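3-methylornithine synthase (Methanosarcina barkeri, PDB 3T7V) isomerises L-lysine to (3R)-3-methyl-D-ornithine by a radical S-adenosylmethionine mechanism, a step in the biosynthesis of pyrrolysine. Local coordinates at residues 142-147 against 163-168; 62-67 against 110-115; 201-206 against 230-235. All coordinates share one frame; numbering follows the deposited sequence.

Interaction 1: residues 142-147 against 163-168. With MD0 (5-amino-D-isoleucine), chain D.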
# COMPACT_ATOMS: atom_id res chain seq x y z
N PRO A 142 -12.32 -9.72 -4.79
CA PRO A 142 -11.96 -8.31 -5.05
C PRO A 142 -10.56 -8.14 -5.57
O PRO A 142 -9.63 -8.86 -5.13
CB PRO A 142 -12.08 -7.67 -3.65
CG PRO A 142 -13.08 -8.60 -2.94
CD PRO A 142 -12.70 -9.97 -3.41
N ILE A 143 -10.44 -7.30 -6.55
CA ILE A 143 -9.13 -7.04 -7.20
C ILE A 143 -8.72 -5.61 -7.01
O ILE A 143 -9.50 -4.67 -7.29
CB ILE A 143 -9.20 -7.31 -8.74
CG1 ILE A 143 -9.37 -8.78 -8.99
CG2 ILE A 143 -7.90 -6.83 -9.46
CD1 ILE A 143 -9.49 -9.08 -10.49
N MET A 144 -7.51 -5.43 -6.51
CA MET A 144 -6.86 -4.11 -6.49
C MET A 144 -5.94 -4.10 -7.70
O MET A 144 -5.27 -5.11 -7.97
CB MET A 144 -6.02 -3.96 -5.21
CG MET A 144 -5.08 -2.75 -5.27
SD MET A 144 -4.28 -2.61 -3.61
CE MET A 144 -5.49 -1.64 -2.86
N ILE A 145 -5.95 -3.05 -8.46
CA ILE A 145 -4.96 -2.87 -9.56
C ILE A 145 -4.03 -1.75 -9.20
O ILE A 145 -4.46 -0.66 -8.69
CB ILE A 145 -5.66 -2.67 -10.93
CG1 ILE A 145 -6.57 -1.44 -10.94
CG2 ILE A 145 -6.29 -3.97 -11.41
CD1 ILE A 145 -7.06 -1.07 -12.37
N SER A 146 -2.73 -1.95 -9.52
CA SER A 146 -1.72 -0.91 -9.36
C SER A 146 -0.97 -0.86 -10.70
O SER A 146 0.11 -1.45 -10.82
CB SER A 146 -0.76 -1.28 -8.21
OG SER A 146 -1.45 -1.55 -7.02
N PRO A 147 -1.55 -0.23 -11.72
CA PRO A 147 -1.01 -0.31 -13.07
C PRO A 147 -0.19 0.90 -13.46
O PRO A 147 0.19 1.00 -14.65
CB PRO A 147 -2.31 -0.34 -13.90
CG PRO A 147 -3.21 0.63 -13.16
CD PRO A 147 -2.89 0.44 -11.67
N ALA A 163 -12.31 -5.01 -11.68
CA ALA A 163 -11.40 -4.34 -10.76
C ALA A 163 -12.19 -3.52 -9.71
O ALA A 163 -13.13 -2.82 -10.04
CB ALA A 163 -10.44 -3.44 -11.55
N ASN A 164 -11.81 -3.67 -8.44
CA ASN A 164 -12.49 -3.01 -7.35
C ASN A 164 -11.72 -1.83 -6.74
O ASN A 164 -12.38 -0.91 -6.22
CB ASN A 164 -12.73 -4.01 -6.21
CG ASN A 164 -13.66 -5.10 -6.62
OD1 ASN A 164 -14.90 -4.90 -6.64
ND2 ASN A 164 -13.11 -6.17 -7.05
N PHE A 165 -10.40 -1.88 -6.63
CA PHE A 165 -9.58 -0.86 -5.99
C PHE A 165 -8.56 -0.42 -7.01
O PHE A 165 -8.02 -1.22 -7.79
CB PHE A 165 -8.85 -1.54 -4.78
CG PHE A 165 -9.24 -1.05 -3.45
CD1 PHE A 165 -8.69 0.19 -2.99
CD2 PHE A 165 -10.04 -1.80 -2.62
CE1 PHE A 165 -8.99 0.64 -1.71
CE2 PHE A 165 -10.37 -1.34 -1.33
CZ PHE A 165 -9.83 -0.14 -0.88
N LEU A 166 -8.28 0.85 -6.99
CA LEU A 166 -7.11 1.41 -7.70
C LEU A 166 -6.11 1.90 -6.67
O LEU A 166 -6.46 2.75 -5.83
CB LEU A 166 -7.53 2.59 -8.58
CG LEU A 166 -6.32 3.33 -9.23
CD1 LEU A 166 -5.63 2.42 -10.21
CD2 LEU A 166 -6.87 4.57 -9.89
N ALA A 167 -4.90 1.38 -6.72
CA ALA A 167 -3.84 1.89 -5.81
C ALA A 167 -2.90 2.74 -6.65
O ALA A 167 -2.25 2.22 -7.56
CB ALA A 167 -3.11 0.69 -5.16
N LEU A 168 -2.85 4.01 -6.35
CA LEU A 168 -2.03 4.94 -7.16
C LEU A 168 -1.52 6.01 -6.20
O LEU A 168 -2.23 6.98 -5.89
CB LEU A 168 -2.95 5.57 -8.29
CG LEU A 168 -2.14 6.33 -9.35
CD1 LEU A 168 -1.34 5.37 -10.25
CD2 LEU A 168 -3.13 7.20 -10.19
C MD0 D . 2.79 -3.62 -0.66
N MD0 D . 4.59 -4.59 -1.97
O MD0 D . 1.57 -3.68 -0.38
CA MD0 D . 3.24 -4.05 -2.02
CB MD0 D . 3.18 -2.85 -3.02
CD MD0 D . 1.41 -1.65 -4.47
NE MD0 D . -0.02 -1.36 -4.56
CG MD0 D . 1.69 -2.44 -3.19
CG2 MD0 D . 4.00 -1.61 -2.57
OXT MD0 D . 3.65 -3.23 0.13
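The side chain of M144 runs out with CG anti to the backbone N (chi1 167°) and then bends at its last torsion (chi3 -87°), a turn that lays the CE methyl obliquely against the ring of F165, with CE 3.7 Å from CD1. Its sulfur rests against the next small residue of that strand, M144 SD lying 3.8 Å from A167 CB. A flexible thioether suits this place because it can fit between a bulky ring and a methyl. S146 has chi1 of -54°, which swings OG back beside its own backbone N and over A167, where OG is 3.4 Å from A167 CB. There the hydroxyl accepts a hydrogen bond from the ligand's side-chain amine, NE of 5-amino-D-isoleucine to S146 OG being 2.9 Å, and D112 of the neighbouring strand gives OG a further hydrogen-bonded partner. The small methyl of A167 lies beside both S146 OG and the ligand's NE.

The strands 143-146 and 163-167 run parallel as the two arms of a beta-alpha-beta unit whose helix is 152-160, part of the TIM-type barrel of radical SAM enzymes. Backbone bonds stitch them together: I143 O takes both N164 N and F165 N, while I145 bonds through its N to F165 O and through its O to A167 N, the latter at 2.9 Å.

On the face opposite M144 and F165, I145 and L166 meet at a slant. I145 CG1 sits 4.0 Å from L166 CD1, and its other branch, CG2, reaches A163 CB at 4.2 Å. L166 CD1 also touches the ring carbon CD of P147, 3.7 Å away. Aliphatic side chains make up this part of the contact, and F128 of helix 126-139 packs on I145 and P147.

Interaction 2: residues 62-67 against 110-115; sequences NCFIYF and MVDLTM. With MD0 (5-amino-D-isoleucine), chain D; SAM (S-adenosylmethionine), chain C.
F64 and D112 stand side by side on one face of the parallel strand pair and point the same way, yet their flat groups are turned 73° apart. The carboxylate meets the ring at its edge, D112 OD2 lying near the ring plane and 3.8 Å from F64 CD1. With CG of F64 anti to its backbone N (chi1 -179°), the ring also offers one face to the ligand: CA of 5-amino-D-isoleucine lies over it, toward the rim. T114 crosses F64 obliquely, placing its CB 3.4 Å from F64 CE1. The methyl branch, T114 CG2, also touches the ring and lies 3.8 Å from the CE methyl of S-adenosylmethionine. A beta-branched hydroxyl residue thus serves ring, carboxylate and cofactor at once.

At the far end of the pair F67 and M115 cross. M115 CB sits over the face of the F67 ring in a CH-pi contact, 4.0 Å from its centroid, and M115 SD lies obliquely 4.6 Å from the same centroid, a Met-aromatic contact. The edge of that ring meets L113, with F67 CE1 3.8 Å from L113 CB. On the face away from the ligand, I65 and L113 lie alongside each other, apolar groups that pack toward helices 93-103 and 126-139. Backbone bonds alternate between the strands, from C63 N to M110 O through to F67 N to T114 O, and so fix the register that sets F64 beside D112 in this barrel wall.

D112 OD2 accepts a hydrogen bond from the ligand's NE at 2.9 Å. Its OD1 is hydrogen-bonded to S146 OG and also receives a weak bond from T114 OG1, 2.8 Å away. With both oxygens occupied, the carboxylate's rotation is probably restrained and its electrostatic pull directed at the ligand's terminal amine.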
# COMPACT_ATOMS: atom_id res chain seq x y z
N ASN A 62 -4.27 -9.17 1.96
CA ASN A 62 -4.19 -8.82 0.50
C ASN A 62 -2.98 -9.51 -0.08
O ASN A 62 -1.82 -9.34 0.42
CB ASN A 62 -3.99 -7.29 0.42
CG ASN A 62 -4.20 -6.69 -0.97
OD1 ASN A 62 -4.71 -7.31 -1.87
ND2 ASN A 62 -3.87 -5.39 -1.08
N CYS A 63 -3.22 -10.32 -1.10
CA CYS A 63 -2.07 -10.95 -1.81
C CYS A 63 -1.48 -10.00 -2.82
O CYS A 63 -2.18 -9.21 -3.40
CB CYS A 63 -2.62 -12.13 -2.53
SG CYS A 63 -1.38 -13.17 -3.33
N PHE A 64 -0.20 -10.03 -3.00
CA PHE A 64 0.47 -9.12 -3.94
C PHE A 64 1.02 -9.92 -5.10
O PHE A 64 1.89 -10.81 -4.92
CB PHE A 64 1.64 -8.48 -3.16
CG PHE A 64 2.41 -7.49 -4.01
CD1 PHE A 64 1.74 -6.37 -4.50
CD2 PHE A 64 3.75 -7.66 -4.32
CE1 PHE A 64 2.38 -5.42 -5.31
CE2 PHE A 64 4.42 -6.71 -5.13
CZ PHE A 64 3.72 -5.62 -5.61
N ILE A 65 0.58 -9.60 -6.29
CA ILE A 65 1.03 -10.25 -7.55
C ILE A 65 1.64 -9.21 -8.45
O ILE A 65 0.93 -8.46 -9.17
CB ILE A 65 -0.12 -10.95 -8.28
CG1 ILE A 65 -0.82 -11.99 -7.34
CG2 ILE A 65 0.43 -11.67 -9.54
CD1 ILE A 65 -2.00 -12.66 -8.04
N TYR A 66 2.97 -9.17 -8.42
CA TYR A 66 3.73 -8.21 -9.25
C TYR A 66 3.96 -8.94 -10.57
O TYR A 66 4.84 -9.80 -10.68
CB TYR A 66 5.04 -7.92 -8.51
CG TYR A 66 5.79 -6.68 -8.94
CD1 TYR A 66 5.42 -5.88 -10.01
CD2 TYR A 66 6.93 -6.34 -8.23
CE1 TYR A 66 6.10 -4.71 -10.32
CE2 TYR A 66 7.65 -5.18 -8.55
CZ TYR A 66 7.21 -4.41 -9.60
OH TYR A 66 8.01 -3.29 -9.85
N PHE A 67 3.07 -8.67 -11.55
CA PHE A 67 3.00 -9.52 -12.75
C PHE A 67 3.90 -9.08 -13.91
O PHE A 67 4.11 -9.81 -14.84
CB PHE A 67 1.54 -9.68 -13.26
CG PHE A 67 0.87 -8.42 -13.70
CD1 PHE A 67 0.12 -7.72 -12.80
CD2 PHE A 67 0.99 -7.94 -15.00
CE1 PHE A 67 -0.49 -6.54 -13.15
CE2 PHE A 67 0.41 -6.74 -15.41
CZ PHE A 67 -0.37 -6.02 -14.45
N MET A 110 -8.49 -10.02 -0.88
CA MET A 110 -8.29 -9.21 -2.07
C MET A 110 -6.97 -9.65 -2.66
O MET A 110 -6.09 -10.20 -1.93
CB MET A 110 -8.24 -7.73 -1.67
CG MET A 110 -8.10 -6.79 -2.95
SD MET A 110 -8.69 -5.10 -2.64
CE MET A 110 -7.55 -4.65 -1.36
N VAL A 111 -6.81 -9.44 -3.97
CA VAL A 111 -5.49 -9.62 -4.64
C VAL A 111 -5.11 -8.31 -5.30
O VAL A 111 -5.99 -7.65 -5.88
CB VAL A 111 -5.54 -10.76 -5.66
CG1 VAL A 111 -5.81 -12.08 -5.00
CG2 VAL A 111 -6.55 -10.53 -6.77
N ASP A 112 -3.86 -7.92 -5.14
CA ASP A 112 -3.30 -6.68 -5.79
C ASP A 112 -2.47 -6.98 -7.01
O ASP A 112 -1.41 -7.64 -6.84
CB ASP A 112 -2.54 -5.88 -4.73
CG ASP A 112 -1.88 -4.64 -5.23
OD1 ASP A 112 -2.02 -4.23 -6.42
OD2 ASP A 112 -1.17 -3.98 -4.39
N LEU A 113 -2.99 -6.71 -8.19
CA LEU A 113 -2.27 -7.01 -9.47
C LEU A 113 -1.47 -5.72 -9.77
O LEU A 113 -2.05 -4.65 -10.04
CB LEU A 113 -3.29 -7.24 -10.61
CG LEU A 113 -4.23 -8.40 -10.38
CD1 LEU A 113 -5.23 -8.42 -11.52
CD2 LEU A 113 -3.40 -9.67 -10.25
N THR A 114 -0.15 -5.82 -9.66
CA THR A 114 0.73 -4.67 -9.77
C THR A 114 1.70 -4.86 -10.91
O THR A 114 2.22 -5.96 -11.17
CB THR A 114 1.52 -4.52 -8.44
OG1 THR A 114 0.60 -4.13 -7.42
CG2 THR A 114 2.61 -3.39 -8.52
N MET A 115 2.02 -3.74 -11.60
CA MET A 115 3.08 -3.75 -12.59
C MET A 115 3.80 -2.43 -12.53
O MET A 115 3.29 -1.40 -12.07
CB MET A 115 2.58 -4.02 -14.05
CG MET A 115 1.47 -3.02 -14.45
SD MET A 115 1.17 -3.23 -16.23
CE MET A 115 -0.24 -2.16 -16.42
C MD0 D . 2.79 -3.62 -0.66
N MD0 D . 4.59 -4.59 -1.97
O MD0 D . 1.57 -3.68 -0.38
CA MD0 D . 3.24 -4.05 -2.02
CB MD0 D . 3.18 -2.85 -3.02
CD MD0 D . 1.41 -1.65 -4.47
NE MD0 D . -0.02 -1.36 -4.56
CG MD0 D . 1.69 -2.44 -3.19
CG2 MD0 D . 4.00 -1.61 -2.57
OXT MD0 D . 3.65 -3.23 0.13
N SAM C . 4.31 1.40 -11.10
CA SAM C . 3.13 1.71 -10.45
C SAM C . 3.17 2.94 -9.65
O SAM C . 4.24 3.57 -9.52
OXT SAM C . 2.05 3.39 -9.21
CB SAM C . 2.90 0.92 -9.36
CG SAM C . 3.97 0.52 -8.43
SD SAM C . 3.58 0.93 -6.68
CE SAM C . 3.49 -0.69 -5.97
C5' SAM C . 5.16 1.48 -6.09
C4' SAM C . 5.06 2.30 -5.04
O4' SAM C . 5.93 1.27 -4.24
C3' SAM C . 5.52 3.54 -5.16
O3' SAM C . 4.20 4.10 -5.15
C2' SAM C . 6.04 3.56 -3.72
O2' SAM C . 5.10 4.13 -2.76
C1' SAM C . 6.50 2.16 -3.27
N9 SAM C . 7.99 2.03 -3.45
C8 SAM C . 8.74 1.95 -4.59
N7 SAM C . 10.02 1.89 -4.27
C5 SAM C . 10.11 1.92 -2.90
C6 SAM C . 11.19 1.96 -2.01
N6 SAM C . 12.46 1.94 -2.42
N1 SAM C . 10.94 1.95 -0.69
C2 SAM C . 9.67 1.98 -0.21
N3 SAM C . 8.60 2.06 -1.03
C4 SAM C . 8.84 2.00 -2.38

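Interaction 3: residues 201-206 against 230-235. With MD0 (5-amino-D-isoleucine), chain D.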
# COMPACT_ATOMS: atom_id res chain seq x y z
N GLY A 201 -16.66 4.02 -9.88
CA GLY A 201 -17.03 3.09 -8.82
C GLY A 201 -15.90 2.44 -8.03
O GLY A 201 -16.16 1.68 -7.08
N TYR A 202 -14.66 2.69 -8.46
CA TYR A 202 -13.54 2.12 -7.68
C TYR A 202 -13.45 2.68 -6.28
O TYR A 202 -13.79 3.85 -6.03
CB TYR A 202 -12.20 2.53 -8.36
CG TYR A 202 -11.82 1.86 -9.62
CD1 TYR A 202 -10.94 0.74 -9.56
CD2 TYR A 202 -12.21 2.35 -10.87
CE1 TYR A 202 -10.47 0.16 -10.70
CE2 TYR A 202 -11.71 1.76 -12.02
CZ TYR A 202 -10.88 0.68 -11.93
OH TYR A 202 -10.39 0.15 -13.08
N CYS A 203 -12.94 1.85 -5.37
CA CYS A 203 -12.34 2.36 -4.15
C CYS A 203 -10.89 2.76 -4.49
O CYS A 203 -10.32 2.16 -5.42
CB CYS A 203 -12.28 1.23 -3.11
SG CYS A 203 -13.85 0.84 -2.43
N VAL A 204 -10.30 3.73 -3.78
CA VAL A 204 -8.94 4.20 -4.12
C VAL A 204 -8.05 4.12 -2.92
O VAL A 204 -8.51 4.33 -1.75
CB VAL A 204 -8.94 5.54 -4.81
CG1 VAL A 204 -9.81 5.50 -6.08
CG2 VAL A 204 -9.44 6.62 -3.93
N GLU A 205 -6.80 3.74 -3.14
CA GLU A 205 -5.76 3.79 -2.09
C GLU A 205 -4.76 4.86 -2.50
O GLU A 205 -4.24 4.85 -3.65
CB GLU A 205 -5.03 2.42 -2.01
CG GLU A 205 -4.01 2.40 -0.83
CD GLU A 205 -3.14 1.13 -0.70
OE1 GLU A 205 -2.99 0.32 -1.64
OE2 GLU A 205 -2.49 1.00 0.42
N ASP A 206 -4.46 5.72 -1.53
CA ASP A 206 -3.36 6.69 -1.67
C ASP A 206 -2.32 6.34 -0.67
O ASP A 206 -2.54 5.55 0.27
CB ASP A 206 -3.92 8.11 -1.42
CG ASP A 206 -3.05 9.25 -1.99
OD1 ASP A 206 -1.96 8.99 -2.60
OD2 ASP A 206 -3.56 10.42 -1.87
N ASP A 230 -10.69 11.97 -0.00
CA ASP A 230 -11.56 10.93 0.59
C ASP A 230 -11.18 9.48 0.14
O ASP A 230 -11.98 8.70 -0.39
CB ASP A 230 -13.05 11.22 0.28
CG ASP A 230 -14.00 10.49 1.21
OD1 ASP A 230 -13.65 10.31 2.40
OD2 ASP A 230 -15.12 10.13 0.75
N PRO A 231 -9.92 9.11 0.31
CA PRO A 231 -9.51 7.76 -0.12
C PRO A 231 -10.11 6.70 0.80
O PRO A 231 -10.40 6.92 1.98
CB PRO A 231 -8.00 7.80 0.04
CG PRO A 231 -7.80 8.78 1.14
CD PRO A 231 -8.84 9.84 0.97
N ASP A 232 -10.27 5.50 0.25
CA ASP A 232 -10.78 4.33 1.00
C ASP A 232 -9.72 3.61 1.83
O ASP A 232 -10.03 2.98 2.83
CB ASP A 232 -11.45 3.37 0.02
CG ASP A 232 -12.52 4.08 -0.77
OD1 ASP A 232 -13.62 4.22 -0.20
OD2 ASP A 232 -12.26 4.65 -1.91
N MET A 233 -8.46 3.78 1.44
CA MET A 233 -7.32 3.14 2.06
C MET A 233 -6.19 4.16 1.96
O MET A 233 -6.04 4.86 0.95
CB MET A 233 -6.96 1.83 1.30
CG MET A 233 -5.81 1.08 1.93
SD MET A 233 -5.75 -0.54 1.15
CE MET A 233 -4.34 -1.20 1.93
N VAL A 234 -5.44 4.27 3.07
CA VAL A 234 -4.30 5.23 3.11
C VAL A 234 -3.14 4.47 3.70
O VAL A 234 -3.25 3.69 4.66
CB VAL A 234 -4.59 6.47 4.01
CG1 VAL A 234 -5.65 7.35 3.29
CG2 VAL A 234 -5.11 6.05 5.37
N ARG A 235 -1.98 4.72 3.10
CA ARG A 235 -0.77 4.05 3.57
C ARG A 235 0.42 4.95 3.73
O ARG A 235 0.51 6.04 3.12
CB ARG A 235 -0.44 2.85 2.72
CG ARG A 235 0.24 3.15 1.50
CD ARG A 235 1.07 1.95 0.92
NE ARG A 235 0.19 0.79 0.66
CZ ARG A 235 0.64 -0.46 0.56
NH1 ARG A 235 1.95 -0.73 0.73
NH2 ARG A 235 -0.23 -1.44 0.35
C MD0 D . 2.79 -3.62 -0.66
N MD0 D . 4.59 -4.59 -1.97
O MD0 D . 1.57 -3.68 -0.38
CA MD0 D . 3.24 -4.05 -2.02
CB MD0 D . 3.18 -2.85 -3.02
CD MD0 D . 1.41 -1.65 -4.47
NE MD0 D . -0.02 -1.36 -4.56
CG MD0 D . 1.69 -2.44 -3.19
CG2 MD0 D . 4.00 -1.61 -2.57
OXT MD0 D . 3.65 -3.23 0.13
O HOH W 1 -2.71 -2.35 -0.59
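R235 NE donates to E205 OE2 at 2.7 Å in an almost straight salt bridge (172°). The oxygen lies in the guanidinium plane, while the arginine approaches from above the carboxylate plane; the two flat groups are turned 59° apart. R235 NH2 adds a weak bond to the same oxygen. Beyond it the guanidinium grips the ligand's carboxylate twice, R235 NH1 to OXT of 5-amino-D-isoleucine at 3.1 Å and NH2 to its O at 3.0 Å. A planar group with several N-H bonds can serve both anions at once, and E205, whose OE1 is hydrogen-bonded to Y169, probably helps to position it. One water also receives a weak bond from R235 NH2 and donates to E205 OE1.

These residues sit on strands 203-210 and 233-238, the parallel arms of a beta-alpha-beta unit of the barrel with helix 216-228 between them. Just before strand 233-238, D232 turns its carboxylate back across the pair, and its OD2 accepts from V204 N at 2.9 Å, on the anti side. V204 O in turn takes both D232 N and M233 N; further along, D206 N bonds to M233 O and R235 N to D206 O.

Farther out the packing is between carbon chains. The extended M233 lies slantwise against E205, M233 CG to E205 CG 3.5 Å, and P231 CB comes within 4.4 Å of V204 CG2.

In the fold
Interactions 1, 2 and 3 lie round the same parallel sheet, with interaction 2 first along the chain, then 1, then 3. Strand 143-146 pairs on one side with 163-167 and on the other with 110-115: M144 N is 2.8 Å from V111 O, joining interactions 1 and 2, whose centres lie about 9 Å apart. Strand 163-167 pairs in turn with 203-210, with L166 O 2.9 Å from E205 N, and the centres of interactions 1 and 3 are about 10 Å apart. Interactions 2 and 3 do not touch; their centres are about 16 Å apart. All three meet at the ligand: interactions 1 and 2 hold its side-chain amine, interaction 3 its carboxylate, while Y169, S277, T298 and S299 bind it too.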